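D-hydantoinase (Ralstonia pickettii, PDB 1NFG) probably catalyses the stereospecific hydrolysis of the cyclic amide bond of D-hydantoin derivatives, using a pair of zinc ions held within a TIM barrel. Local coordinates at residues A[54-59]-A[258-263]; A[264-269]-A[308-313]; A[343-348]-A[399-404]. One frame throughout, in Å; residues are numbered along the deposited sequence.

Contact 1: A[54-59]-A[258-263]; sequences IDVHTH and LAETCT. With ZN (zinc ion), chain E.
Glu260 OE2 is gripped twice, by the ring N-H of His57 and by the backbone N of His237, deep in the TIM barrel of this metallo-dependent hydrolase. The bond across the contact, His57 ND1 to Glu260 OE2, measures 3.0 Å and is nearly straight at 166°. It reaches OE2 from its syn side, somewhat out of the carboxylate plane, and lies close to the imidazole plane, although the carboxylate itself is turned 28° from the ring. With ND1 donating, NE2 at the other end of the same ring binds zinc at 2.4 Å, so Glu260 is a second-shell residue that fixes the rotation of a metal ligand. His59 NE2 binds the same ion at 2.3 Å, and Asp313 is a further ligand. The His57 side chain is thrown toward strand 257-262 with CG anti to its backbone N (chi1 -168°). Its backbone N closes an Asx turn on Asp55 OD1 at 3.0 Å. The other carboxylate oxygen of Glu260, OE1, is hydrogen-bonded to Tyr234 OH, and Val56 CG2 passes alongside it at 4.0 Å. Cys262 SG approaches the imidazole obliquely, 4.3 Å from His57 ND1.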
ATOM      1  N   ILE A  54     -13.000 -17.627  26.590  1.00 18.64           N
ATOM      2  CA  ILE A  54     -14.232 -17.387  25.850  1.00 19.38           C
ATOM      3  C   ILE A  54     -14.001 -17.628  24.363  1.00 20.44           C
ATOM      4  O   ILE A  54     -13.369 -16.818  23.691  1.00 22.63           O
ATOM      5  CB  ILE A  54     -14.722 -15.950  26.057  1.00 18.52           C
ATOM      6  CG1 ILE A  54     -15.065 -15.738  27.537  1.00 18.39           C
ATOM      7  CG2 ILE A  54     -15.925 -15.681  25.170  1.00 17.42           C
ATOM      8  CD1 ILE A  54     -15.524 -14.339  27.865  1.00 16.50           C
ATOM      9  N   ASP A  55     -14.522 -18.744  23.856  1.00 19.82           N
ATOM     10  CA  ASP A  55     -14.344 -19.110  22.455  1.00 19.54           C
ATOM     11  C   ASP A  55     -15.565 -18.751  21.606  1.00 20.24           C
ATOM     12  O   ASP A  55     -16.551 -19.484  21.584  1.00 22.34           O
ATOM     13  CB  ASP A  55     -14.068 -20.608  22.359  1.00 17.72           C
ATOM     14  CG  ASP A  55     -13.541 -21.007  21.014  1.00 18.15           C
ATOM     15  OD1 ASP A  55     -13.781 -20.257  20.040  1.00 18.36           O
ATOM     16  OD2 ASP A  55     -12.898 -22.073  20.929  1.00 17.00           O
ATOM     17  N   VAL A  56     -15.491 -17.630  20.894  1.00 19.52           N
ATOM     18  CA  VAL A  56     -16.609 -17.183  20.076  1.00 18.54           C
ATOM     19  C   VAL A  56     -16.704 -17.811  18.686  1.00 19.30           C
ATOM     20  O   VAL A  56     -17.419 -17.301  17.823  1.00 18.58           O
ATOM     21  CB  VAL A  56     -16.600 -15.638  19.928  1.00 18.57           C
ATOM     22  CG1 VAL A  56     -16.576 -14.997  21.309  1.00 17.30           C
ATOM     23  CG2 VAL A  56     -15.404 -15.182  19.091  1.00 13.65           C
ATOM     24  N   HIS A  57     -16.003 -18.915  18.458  1.00 19.92           N
ATOM     25  CA  HIS A  57     -16.072 -19.558  17.150  1.00 21.72           C
ATOM     26  C   HIS A  57     -16.020 -21.076  17.258  1.00 22.78           C
ATOM     27  O   HIS A  57     -14.962 -21.682  17.066  1.00 23.93           O
ATOM     28  CB  HIS A  57     -14.936 -19.059  16.252  1.00 22.43           C
ATOM     29  CG  HIS A  57     -15.079 -19.447  14.810  1.00 24.41           C
ATOM     30  ND1 HIS A  57     -14.545 -18.695  13.782  1.00 24.89           N
ATOM     31  CD2 HIS A  57     -15.694 -20.499  14.221  1.00 25.50           C
ATOM     32  CE1 HIS A  57     -14.830 -19.267  12.627  1.00 25.49           C
ATOM     33  NE2 HIS A  57     -15.527 -20.362  12.864  1.00 26.40           N
ATOM     34  N   THR A  58     -17.167 -21.685  17.555  1.00 21.97           N
ATOM     35  CA  THR A  58     -17.255 -23.136  17.677  1.00 23.11           C
ATOM     36  C   THR A  58     -18.398 -23.740  16.874  1.00 24.48           C
ATOM     37  O   THR A  58     -19.401 -23.081  16.581  1.00 23.93           O
ATOM     38  CB  THR A  58     -17.454 -23.587  19.146  1.00 22.66           C
ATOM     39  OG1 THR A  58     -18.639 -22.978  19.680  1.00 24.48           O
ATOM     40  CG2 THR A  58     -16.264 -23.205  19.990  1.00 22.70           C
ATOM     41  N   HIS A  59     -18.220 -25.008  16.524  1.00 26.97           N
ATOM     42  CA  HIS A  59     -19.213 -25.789  15.797  1.00 28.78           C
ATOM     43  C   HIS A  59     -19.262 -27.085  16.592  1.00 30.47           C
ATOM     44  O   HIS A  59     -18.938 -28.166  16.099  1.00 30.73           O
ATOM     45  CB  HIS A  59     -18.749 -26.042  14.365  1.00 29.49           C
ATOM     46  CG  HIS A  59     -18.534 -24.788  13.575  1.00 29.65           C
ATOM     47  ND1 HIS A  59     -19.540 -23.874  13.342  1.00 28.76           N
ATOM     48  CD2 HIS A  59     -17.429 -24.292  12.969  1.00 29.56           C
ATOM     49  CE1 HIS A  59     -19.064 -22.870  12.627  1.00 29.47           C
ATOM     50  NE2 HIS A  59     -17.786 -23.099  12.388  1.00 31.28           N
ATOM     51  N   LEU A 258     -13.702  -5.627  11.779  1.00 17.55           N
ATOM     52  CA  LEU A 258     -13.116  -6.367  12.885  1.00 16.08           C
ATOM     53  C   LEU A 258     -12.692  -7.685  12.294  1.00 15.24           C
ATOM     54  O   LEU A 258     -13.233  -8.098  11.275  1.00 16.98           O
ATOM     55  CB  LEU A 258     -14.145  -6.627  13.984  1.00 15.13           C
ATOM     56  CG  LEU A 258     -15.037  -5.454  14.385  1.00 17.51           C
ATOM     57  CD1 LEU A 258     -15.964  -5.891  15.494  1.00 17.08           C
ATOM     58  CD2 LEU A 258     -14.181  -4.277  14.832  1.00 20.06           C
ATOM     59  N   ALA A 259     -11.730  -8.345  12.927  1.00 13.42           N
ATOM     60  CA  ALA A 259     -11.271  -9.627  12.441  1.00 15.02           C
ATOM     61  C   ALA A 259     -10.700 -10.454  13.583  1.00 16.44           C
ATOM     62  O   ALA A 259     -10.469  -9.946  14.679  1.00 16.18           O
ATOM     63  CB  ALA A 259     -10.228  -9.428  11.354  1.00 14.82           C
ATOM     64  N   GLU A 260     -10.473 -11.734  13.313  1.00 17.74           N
ATOM     65  CA  GLU A 260      -9.936 -12.662  14.299  1.00 18.83           C
ATOM     66  C   GLU A 260      -9.068 -13.690  13.581  1.00 18.78           C
ATOM     67  O   GLU A 260      -8.957 -13.667  12.355  1.00 18.72           O
ATOM     68  CB  GLU A 260     -11.083 -13.401  14.997  1.00 19.73           C
ATOM     69  CG  GLU A 260     -12.054 -14.080  14.013  1.00 22.35           C
ATOM     70  CD  GLU A 260     -12.699 -15.350  14.567  1.00 24.48           C
ATOM     71  OE1 GLU A 260     -13.261 -15.299  15.682  1.00 25.84           O
ATOM     72  OE2 GLU A 260     -12.650 -16.400  13.884  1.00 22.30           O
ATOM     73  N   THR A 261      -8.437 -14.574  14.350  1.00 18.70           N
ATOM     74  CA  THR A 261      -7.647 -15.668  13.778  1.00 19.37           C
ATOM     75  C   THR A 261      -7.969 -16.874  14.637  1.00 19.52           C
ATOM     76  O   THR A 261      -8.709 -16.763  15.625  1.00 18.53           O
ATOM     77  CB  THR A 261      -6.131 -15.469  13.846  1.00 17.50           C
ATOM     78  OG1 THR A 261      -5.821 -14.088  13.687  1.00 26.50           O
ATOM     79  CG2 THR A 261      -5.462 -16.246  12.721  1.00 11.82           C
ATOM     80  N   CYS A 262      -7.406 -18.018  14.272  1.00 16.99           N
ATOM     81  CA  CYS A 262      -7.672 -19.219  15.020  1.00 18.31           C
ATOM     82  C   CYS A 262      -6.376 -19.954  15.288  1.00 19.70           C
ATOM     83  O   CYS A 262      -5.496 -20.030  14.438  1.00 20.72           O
ATOM     84  CB  CYS A 262      -8.677 -20.096  14.254  1.00 17.54           C
ATOM     85  SG  CYS A 262     -10.252 -19.233  13.856  1.00 15.93           S
ATOM     86  N   THR A 263      -6.281 -20.487  16.496  1.00 20.46           N
ATOM     87  CA  THR A 263      -5.117 -21.208  16.960  1.00 20.55           C
ATOM     88  C   THR A 263      -4.273 -21.879  15.885  1.00 23.12           C
ATOM     89  O   THR A 263      -3.084 -21.581  15.755  1.00 24.57           O
ATOM     90  CB  THR A 263      -5.537 -22.268  17.976  1.00 19.95           C
ATOM     91  OG1 THR A 263      -6.510 -21.704  18.868  1.00 19.79           O
ATOM     92  CG2 THR A 263      -4.330 -22.759  18.765  1.00 16.29           C
TER
HETATM   93 ZN    ZN E 501     -16.254 -21.852  11.155  1.00 21.03          ZN

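Contact 2: A[264-269]-A[308-313]; sequences HYLYLT and ETVSSD. With ZN (zinc ion), chain E.
The zinc-binding end of barrel strand 310-311 meets the turn that follows strand 257-262, where His264 lies against the backbone leading into the metal ligand Asp313. The CE1 edge of the His264 ring faces the carbonyl of Ser312, with CE1 3.3 Å from Ser312 O and the oxygen close to the imidazole plane. The same CE1 comes within 4.3 Å of Asp313 CB. A chi1 of 49° carries the ring toward Ser312, although CB itself is not aimed there. The imidazole also lies against its neighbour: His264 CD2 is 3.7 Å above the plane of the Tyr265 ring, over its centre. Phe285 meets the imidazole edge-to-face. Farther back along the strand, Leu266 CD1 touches Val310 CG1 at 4.3 Å, and Leu298 and Trp299 of helix 292-303 pack on Leu266. Past Ser312, Asp313 OD1 binds zinc at 2.2 Å beside His57 and His59. The Ser312 hydroxyl is hydrogen-bonded to Asp55 OD2. Across this join the arrangement is consistent with a polarised C-H of the imidazole turned toward the carbonyl, a weak attraction at most, and His264 flanks the coordination shell without being among the zinc ligands.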
ATOM      1  N   HIS A 264      -4.878 -22.779  15.112  1.00 24.58           N
ATOM      2  CA  HIS A 264      -4.131 -23.514  14.088  1.00 24.85           C
ATOM      3  C   HIS A 264      -3.466 -22.668  13.003  1.00 24.39           C
ATOM      4  O   HIS A 264      -2.522 -23.119  12.353  1.00 24.55           O
ATOM      5  CB  HIS A 264      -5.009 -24.611  13.455  1.00 24.15           C
ATOM      6  CG  HIS A 264      -6.362 -24.139  13.024  1.00 24.65           C
ATOM      7  ND1 HIS A 264      -7.300 -23.662  13.913  1.00 24.50           N
ATOM      8  CD2 HIS A 264      -6.929 -24.059  11.797  1.00 24.81           C
ATOM      9  CE1 HIS A 264      -8.387 -23.305  13.251  1.00 24.45           C
ATOM     10  NE2 HIS A 264      -8.188 -23.535  11.966  1.00 24.49           N
ATOM     11  N   TYR A 265      -3.942 -21.445  12.808  1.00 23.59           N
ATOM     12  CA  TYR A 265      -3.345 -20.575  11.807  1.00 23.85           C
ATOM     13  C   TYR A 265      -2.065 -19.924  12.329  1.00 24.39           C
ATOM     14  O   TYR A 265      -1.413 -19.158  11.619  1.00 25.92           O
ATOM     15  CB  TYR A 265      -4.353 -19.517  11.366  1.00 23.01           C
ATOM     16  CG  TYR A 265      -5.516 -20.129  10.627  1.00 25.31           C
ATOM     17  CD1 TYR A 265      -5.313 -20.854   9.451  1.00 24.81           C
ATOM     18  CD2 TYR A 265      -6.818 -20.015  11.115  1.00 25.35           C
ATOM     19  CE1 TYR A 265      -6.373 -21.452   8.782  1.00 25.70           C
ATOM     20  CE2 TYR A 265      -7.889 -20.608  10.452  1.00 26.40           C
ATOM     21  CZ  TYR A 265      -7.659 -21.325   9.286  1.00 26.85           C
ATOM     22  OH  TYR A 265      -8.719 -21.909   8.625  1.00 28.21           O
ATOM     23  N   LEU A 266      -1.709 -20.241  13.571  1.00 23.14           N
ATOM     24  CA  LEU A 266      -0.495 -19.716  14.186  1.00 21.98           C
ATOM     25  C   LEU A 266       0.509 -20.855  14.351  1.00 22.07           C
ATOM     26  O   LEU A 266       1.627 -20.642  14.818  1.00 22.85           O
ATOM     27  CB  LEU A 266      -0.796 -19.142  15.573  1.00 20.65           C
ATOM     28  CG  LEU A 266      -1.816 -18.018  15.731  1.00 21.64           C
ATOM     29  CD1 LEU A 266      -2.037 -17.766  17.208  1.00 19.54           C
ATOM     30  CD2 LEU A 266      -1.324 -16.754  15.040  1.00 22.44           C
ATOM     31  N   TYR A 267       0.116 -22.059  13.950  1.00 21.38           N
ATOM     32  CA  TYR A 267       0.977 -23.213  14.133  1.00 22.54           C
ATOM     33  C   TYR A 267       1.084 -24.191  12.980  1.00 23.54           C
ATOM     34  O   TYR A 267       2.115 -24.839  12.817  1.00 24.94           O
ATOM     35  CB  TYR A 267       0.515 -23.983  15.374  1.00 23.59           C
ATOM     36  CG  TYR A 267       0.773 -23.264  16.677  1.00 24.48           C
ATOM     37  CD1 TYR A 267       2.033 -23.292  17.266  1.00 23.10           C
ATOM     38  CD2 TYR A 267      -0.236 -22.541  17.313  1.00 23.93           C
ATOM     39  CE1 TYR A 267       2.290 -22.627  18.451  1.00 24.08           C
ATOM     40  CE2 TYR A 267       0.010 -21.867  18.504  1.00 24.87           C
ATOM     41  CZ  TYR A 267       1.280 -21.916  19.067  1.00 26.27           C
ATOM     42  OH  TYR A 267       1.551 -21.252  20.246  1.00 28.32           O
ATOM     43  N   LEU A 268       0.029 -24.320  12.187  1.00 23.88           N
ATOM     44  CA  LEU A 268       0.053 -25.280  11.092  1.00 24.31           C
ATOM     45  C   LEU A 268       0.329 -24.657   9.734  1.00 24.77           C
ATOM     46  O   LEU A 268       0.095 -23.469   9.521  1.00 25.55           O
ATOM     47  CB  LEU A 268      -1.269 -26.052  11.074  1.00 24.47           C
ATOM     48  CG  LEU A 268      -1.672 -26.614  12.447  1.00 24.25           C
ATOM     49  CD1 LEU A 268      -2.941 -27.425  12.312  1.00 25.88           C
ATOM     50  CD2 LEU A 268      -0.558 -27.481  13.013  1.00 23.32           C
ATOM     51  N   THR A 269       0.838 -25.467   8.814  1.00 26.20           N
ATOM     52  CA  THR A 269       1.152 -24.987   7.468  1.00 27.72           C
ATOM     53  C   THR A 269       0.635 -25.975   6.439  1.00 28.24           C
ATOM     54  O   THR A 269       0.421 -27.144   6.753  1.00 27.73           O
ATOM     55  CB  THR A 269       2.657 -24.855   7.256  1.00 27.12           C
ATOM     56  OG1 THR A 269       3.246 -26.162   7.273  1.00 26.82           O
ATOM     57  CG2 THR A 269       3.272 -24.003   8.354  1.00 26.19           C
ATOM     58  N   GLU A 308      -9.458  -9.171  17.282  1.00 20.05           N
ATOM     59  CA  GLU A 308     -10.338  -9.118  18.438  1.00 18.26           C
ATOM     60  C   GLU A 308     -10.176 -10.345  19.327  1.00 17.60           C
ATOM     61  O   GLU A 308     -10.538 -10.313  20.504  1.00 16.32           O
ATOM     62  CB  GLU A 308     -11.788  -9.025  17.988  1.00 18.31           C
ATOM     63  CG  GLU A 308     -12.069  -7.855  17.098  1.00 20.83           C
ATOM     64  CD  GLU A 308     -11.704  -6.556  17.755  1.00 23.07           C
ATOM     65  OE1 GLU A 308     -12.091  -6.363  18.923  1.00 23.56           O
ATOM     66  OE2 GLU A 308     -11.038  -5.721  17.104  1.00 25.96           O
ATOM     67  N   THR A 309      -9.623 -11.422  18.777  1.00 15.72           N
ATOM     68  CA  THR A 309      -9.467 -12.639  19.560  1.00 16.07           C
ATOM     69  C   THR A 309      -8.809 -13.735  18.749  1.00 16.37           C
ATOM     70  O   THR A 309      -8.551 -13.571  17.566  1.00 17.83           O
ATOM     71  CB  THR A 309     -10.856 -13.180  20.008  1.00 15.84           C
ATOM     72  OG1 THR A 309     -10.691 -14.350  20.817  1.00 16.26           O
ATOM     73  CG2 THR A 309     -11.690 -13.562  18.792  1.00 14.13           C
ATOM     74  N   VAL A 310      -8.533 -14.854  19.409  1.00 17.89           N
ATOM     75  CA  VAL A 310      -7.977 -16.029  18.753  1.00 18.63           C
ATOM     76  C   VAL A 310      -8.969 -17.125  19.136  1.00 20.60           C
ATOM     77  O   VAL A 310      -8.910 -17.652  20.249  1.00 21.63           O
ATOM     78  CB  VAL A 310      -6.584 -16.423  19.292  1.00 17.73           C
ATOM     79  CG1 VAL A 310      -6.137 -17.732  18.645  1.00 14.19           C
ATOM     80  CG2 VAL A 310      -5.574 -15.320  19.014  1.00 16.64           C
ATOM     81  N   SER A 311      -9.900 -17.434  18.235  1.00 21.22           N
ATOM     82  CA  SER A 311     -10.903 -18.462  18.494  1.00 20.97           C
ATOM     83  C   SER A 311     -10.401 -19.776  17.930  1.00 21.26           C
ATOM     84  O   SER A 311      -9.291 -19.824  17.403  1.00 20.61           O
ATOM     85  CB  SER A 311     -12.247 -18.074  17.871  1.00 21.07           C
ATOM     86  OG  SER A 311     -12.114 -17.742  16.501  1.00 22.16           O
ATOM     87  N   SER A 312     -11.205 -20.836  18.028  1.00 22.58           N
ATOM     88  CA  SER A 312     -10.779 -22.155  17.551  1.00 23.07           C
ATOM     89  C   SER A 312     -11.397 -22.714  16.267  1.00 23.49           C
ATOM     90  O   SER A 312     -10.741 -23.468  15.550  1.00 23.35           O
ATOM     91  CB  SER A 312     -10.977 -23.198  18.662  1.00 24.01           C
ATOM     92  OG  SER A 312     -12.355 -23.369  18.974  1.00 22.94           O
ATOM     93  N   ASP A 313     -12.641 -22.354  15.968  1.00 24.56           N
ATOM     94  CA  ASP A 313     -13.327 -22.902  14.788  1.00 25.49           C
ATOM     95  C   ASP A 313     -13.314 -24.424  14.960  1.00 23.80           C
ATOM     96  O   ASP A 313     -12.988 -25.180  14.040  1.00 22.99           O
ATOM     97  CB  ASP A 313     -12.622 -22.499  13.479  1.00 25.62           C
ATOM     98  CG  ASP A 313     -13.459 -22.818  12.232  1.00 27.48           C
ATOM     99  OD1 ASP A 313     -14.703 -22.908  12.346  1.00 25.19           O
ATOM    100  OD2 ASP A 313     -12.877 -22.962  11.132  1.00 29.65           O
TER
HETATM  101 ZN    ZN E 501     -16.254 -21.852  11.155  1.00 21.03          ZN

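Contact 3: A[343-348]-A[399-404]; sequences RLMMVY and MVIEQT
Met346 and Ile401 reach for each other tip to tip, the methyl CE of the methionine meeting the delta-methyl CD1 of the isoleucine. Their separation, Met346 CE to Ile401 CD1, is 3.3 Å, closer than methyl groups normally sit, and at this resolution not to be read as more than direct touch. The two side chains arrive differently. Ile401 is extended toward the helix, with CD1 anti to CA (chi2 -170°). Met346 starts off to one side of segment 399-404 and folds back, bent at both chi2 (-62°) and chi3 (96°), and this double bend swings its CE onto the isoleucine. One residue earlier on helix 343-352, Met345 does point toward segment 399-404 from its CB, and its methyl flanks the same target: Met345 CE lies 4.4 Å from Ile401 CD1. Ile401 CD1 is therefore met by both methionine methyls. The sulfur of Met345 faces a third methionine, with Met345 SD and Met399 SD 4.4 Å apart, and here the contact runs out toward the surface. Strand 419-429 completes the apolar layer, with Val420 against Met346, Val423 against Met399 and Pro424 against Met345. Away from the metal site, this is the seam between the catalytic barrel and the smaller beta domain, the two-part architecture of hydantoinases: a helix following barrel strand 310-311 is covered by the end of strand 390-400 and the loop just after it.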
ATOM      1  N   ARG A 343      -7.044 -24.606  22.701  1.00 22.78           N
ATOM      2  CA  ARG A 343      -6.935 -23.171  22.444  1.00 23.05           C
ATOM      3  C   ARG A 343      -6.074 -22.363  23.413  1.00 23.60           C
ATOM      4  O   ARG A 343      -5.047 -21.820  23.013  1.00 24.06           O
ATOM      5  CB  ARG A 343      -8.319 -22.517  22.336  1.00 21.59           C
ATOM      6  CG  ARG A 343      -8.241 -21.058  21.852  1.00 21.12           C
ATOM      7  CD  ARG A 343      -9.601 -20.378  21.725  1.00 17.90           C
ATOM      8  NE  ARG A 343     -10.327 -20.350  22.990  1.00 19.83           N
ATOM      9  CZ  ARG A 343     -10.791 -19.246  23.564  1.00 21.07           C
ATOM     10  NH1 ARG A 343     -10.602 -18.068  22.983  1.00 22.48           N
ATOM     11  NH2 ARG A 343     -11.443 -19.315  24.718  1.00 20.58           N
ATOM     12  N   LEU A 344      -6.477 -22.279  24.678  1.00 24.01           N
ATOM     13  CA  LEU A 344      -5.715 -21.496  25.648  1.00 23.22           C
ATOM     14  C   LEU A 344      -4.253 -21.902  25.780  1.00 24.14           C
ATOM     15  O   LEU A 344      -3.366 -21.055  25.677  1.00 25.98           O
ATOM     16  CB  LEU A 344      -6.373 -21.533  27.033  1.00 20.56           C
ATOM     17  CG  LEU A 344      -7.731 -20.859  27.258  1.00 17.96           C
ATOM     18  CD1 LEU A 344      -7.699 -20.134  28.577  1.00 16.86           C
ATOM     19  CD2 LEU A 344      -8.049 -19.882  26.157  1.00 17.80           C
ATOM     20  N   MET A 345      -3.987 -23.181  26.011  1.00 24.01           N
ATOM     21  CA  MET A 345      -2.604 -23.615  26.155  1.00 25.26           C
ATOM     22  C   MET A 345      -1.758 -23.201  24.965  1.00 25.60           C
ATOM     23  O   MET A 345      -0.663 -22.664  25.131  1.00 27.19           O
ATOM     24  CB  MET A 345      -2.520 -25.130  26.337  1.00 25.57           C
ATOM     25  CG  MET A 345      -2.943 -25.614  27.718  1.00 26.60           C
ATOM     26  SD  MET A 345      -2.725 -27.396  27.902  1.00 28.22           S
ATOM     27  CE  MET A 345      -4.121 -27.994  26.926  1.00 27.60           C
ATOM     28  N   MET A 346      -2.274 -23.444  23.764  1.00 25.92           N
ATOM     29  CA  MET A 346      -1.568 -23.099  22.537  1.00 24.51           C
ATOM     30  C   MET A 346      -1.310 -21.595  22.406  1.00 24.30           C
ATOM     31  O   MET A 346      -0.200 -21.176  22.086  1.00 25.40           O
ATOM     32  CB  MET A 346      -2.357 -23.605  21.331  1.00 24.02           C
ATOM     33  CG  MET A 346      -2.383 -25.114  21.218  1.00 24.23           C
ATOM     34  SD  MET A 346      -0.726 -25.796  20.992  1.00 27.47           S
ATOM     35  CE  MET A 346      -0.359 -26.187  22.591  1.00 28.96           C
ATOM     36  N   VAL A 347      -2.326 -20.782  22.653  1.00 23.18           N
ATOM     37  CA  VAL A 347      -2.156 -19.342  22.562  1.00 23.04           C
ATOM     38  C   VAL A 347      -1.191 -18.881  23.651  1.00 26.02           C
ATOM     39  O   VAL A 347      -0.365 -17.991  23.424  1.00 26.45           O
ATOM     40  CB  VAL A 347      -3.504 -18.605  22.725  1.00 22.04           C
ATOM     41  CG1 VAL A 347      -3.274 -17.104  22.872  1.00 18.78           C
ATOM     42  CG2 VAL A 347      -4.399 -18.892  21.521  1.00 19.69           C
ATOM     43  N   TYR A 348      -1.292 -19.502  24.827  1.00 27.08           N
ATOM     44  CA  TYR A 348      -0.436 -19.158  25.958  1.00 26.64           C
ATOM     45  C   TYR A 348       1.048 -19.374  25.655  1.00 27.23           C
ATOM     46  O   TYR A 348       1.906 -18.676  26.201  1.00 28.53           O
ATOM     47  CB  TYR A 348      -0.818 -19.976  27.198  1.00 26.56           C
ATOM     48  CG  TYR A 348      -0.004 -19.615  28.431  1.00 25.40           C
ATOM     49  CD1 TYR A 348      -0.275 -18.450  29.154  1.00 25.31           C
ATOM     50  CD2 TYR A 348       1.081 -20.401  28.830  1.00 24.09           C
ATOM     51  CE1 TYR A 348       0.516 -18.071  30.239  1.00 24.71           C
ATOM     52  CE2 TYR A 348       1.876 -20.031  29.907  1.00 24.60           C
ATOM     53  CZ  TYR A 348       1.591 -18.864  30.604  1.00 24.70           C
ATOM     54  OH  TYR A 348       2.401 -18.473  31.641  1.00 26.66           O
ATOM     55  N   MET A 399       3.929 -30.286  29.682  1.00 36.97           N
ATOM     56  CA  MET A 399       3.159 -31.435  29.239  1.00 36.42           C
ATOM     57  C   MET A 399       3.136 -31.570  27.724  1.00 36.24           C
ATOM     58  O   MET A 399       3.301 -30.589  26.999  1.00 36.23           O
ATOM     59  CB  MET A 399       1.732 -31.284  29.761  1.00 36.72           C
ATOM     60  CG  MET A 399       0.668 -32.010  28.979  1.00 38.46           C
ATOM     61  SD  MET A 399      -0.922 -31.208  29.249  1.00 40.30           S
ATOM     62  CE  MET A 399      -1.270 -31.749  30.926  1.00 42.25           C
ATOM     63  N   VAL A 400       2.944 -32.796  27.251  1.00 35.74           N
ATOM     64  CA  VAL A 400       2.862 -33.049  25.823  1.00 35.34           C
ATOM     65  C   VAL A 400       1.399 -33.272  25.502  1.00 36.45           C
ATOM     66  O   VAL A 400       0.738 -34.092  26.144  1.00 37.87           O
ATOM     67  CB  VAL A 400       3.618 -34.309  25.413  1.00 34.29           C
ATOM     68  CG1 VAL A 400       3.350 -34.609  23.943  1.00 32.26           C
ATOM     69  CG2 VAL A 400       5.101 -34.125  25.662  1.00 33.70           C
ATOM     70  N   ILE A 401       0.886 -32.552  24.513  1.00 36.15           N
ATOM     71  CA  ILE A 401      -0.509 -32.714  24.150  1.00 35.41           C
ATOM     72  C   ILE A 401      -0.737 -34.022  23.410  1.00 35.16           C
ATOM     73  O   ILE A 401      -0.183 -34.250  22.336  1.00 35.05           O
ATOM     74  CB  ILE A 401      -1.008 -31.542  23.293  1.00 34.30           C
ATOM     75  CG1 ILE A 401      -0.947 -30.257  24.123  1.00 33.67           C
ATOM     76  CG2 ILE A 401      -2.431 -31.813  22.812  1.00 33.30           C
ATOM     77  CD1 ILE A 401      -1.621 -29.079  23.487  1.00 33.18           C
ATOM     78  N   GLU A 402      -1.545 -34.887  24.010  1.00 35.39           N
ATOM     79  CA  GLU A 402      -1.871 -36.179  23.424  1.00 35.86           C
ATOM     80  C   GLU A 402      -3.383 -36.328  23.465  1.00 34.91           C
ATOM     81  O   GLU A 402      -4.010 -36.044  24.488  1.00 34.32           O
ATOM     82  CB  GLU A 402      -1.225 -37.306  24.224  1.00 36.98           C
ATOM     83  CG  GLU A 402       0.227 -37.064  24.561  1.00 38.93           C
ATOM     84  CD  GLU A 402       0.776 -38.122  25.491  1.00 41.41           C
ATOM     85  OE1 GLU A 402       1.187 -39.194  24.999  1.00 41.85           O
ATOM     86  OE2 GLU A 402       0.779 -37.886  26.719  1.00 42.66           O
ATOM     87  N   GLN A 403      -3.963 -36.769  22.353  1.00 33.63           N
ATOM     88  CA  GLN A 403      -5.406 -36.942  22.269  1.00 31.34           C
ATOM     89  C   GLN A 403      -5.914 -37.891  23.342  1.00 31.01           C
ATOM     90  O   GLN A 403      -7.041 -37.747  23.817  1.00 31.07           O
ATOM     91  CB  GLN A 403      -5.796 -37.464  20.889  1.00 29.93           C
ATOM     92  CG  GLN A 403      -7.292 -37.567  20.659  1.00 28.75           C
ATOM     93  CD  GLN A 403      -8.017 -36.276  20.974  1.00 28.78           C
ATOM     94  OE1 GLN A 403      -7.397 -35.219  21.115  1.00 30.35           O
ATOM     95  NE2 GLN A 403      -9.340 -36.351  21.075  1.00 27.17           N
ATOM     96  N   THR A 404      -5.080 -38.857  23.726  1.00 30.38           N
ATOM     97  CA  THR A 404      -5.457 -39.825  24.751  1.00 29.96           C
ATOM     98  C   THR A 404      -5.712 -39.132  26.082  1.00 29.30           C
ATOM     99  O   THR A 404      -6.378 -39.680  26.957  1.00 29.40           O
ATOM    100  CB  THR A 404      -4.362 -40.894  24.964  1.00 30.49           C
ATOM    101  OG1 THR A 404      -3.137 -40.262  25.365  1.00 32.42           O
ATOM    102  CG2 THR A 404      -4.136 -41.683  23.691  1.00 29.79           C
TER

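How the contacts relate
Following the chain, the three contacts come in series, none enclosing or crossing another. Contact 1 closes the longest loop, 198 residues that include barrel strands 85-93, 118-124, 178-180 and 233-235. Contact 2 opens at the very next residue and closes a short loop carrying helix 292-303. Contact 3 then joins helix 343-352 to the end of strand 390-400 in the beta domain, closing 50 residues that contain helix 358-372. Contacts 1 and 2 share the zinc ion and the neighbouring strands 257-262 and 310-311. Arg343 at the start of contact 3 reaches back, its NH1 hydrogen-bonded to Val310 O, while the Tyr267 hydroxyl meets Met346 O. Metal site, barrel wall and outer beta domain are thereby linked in order.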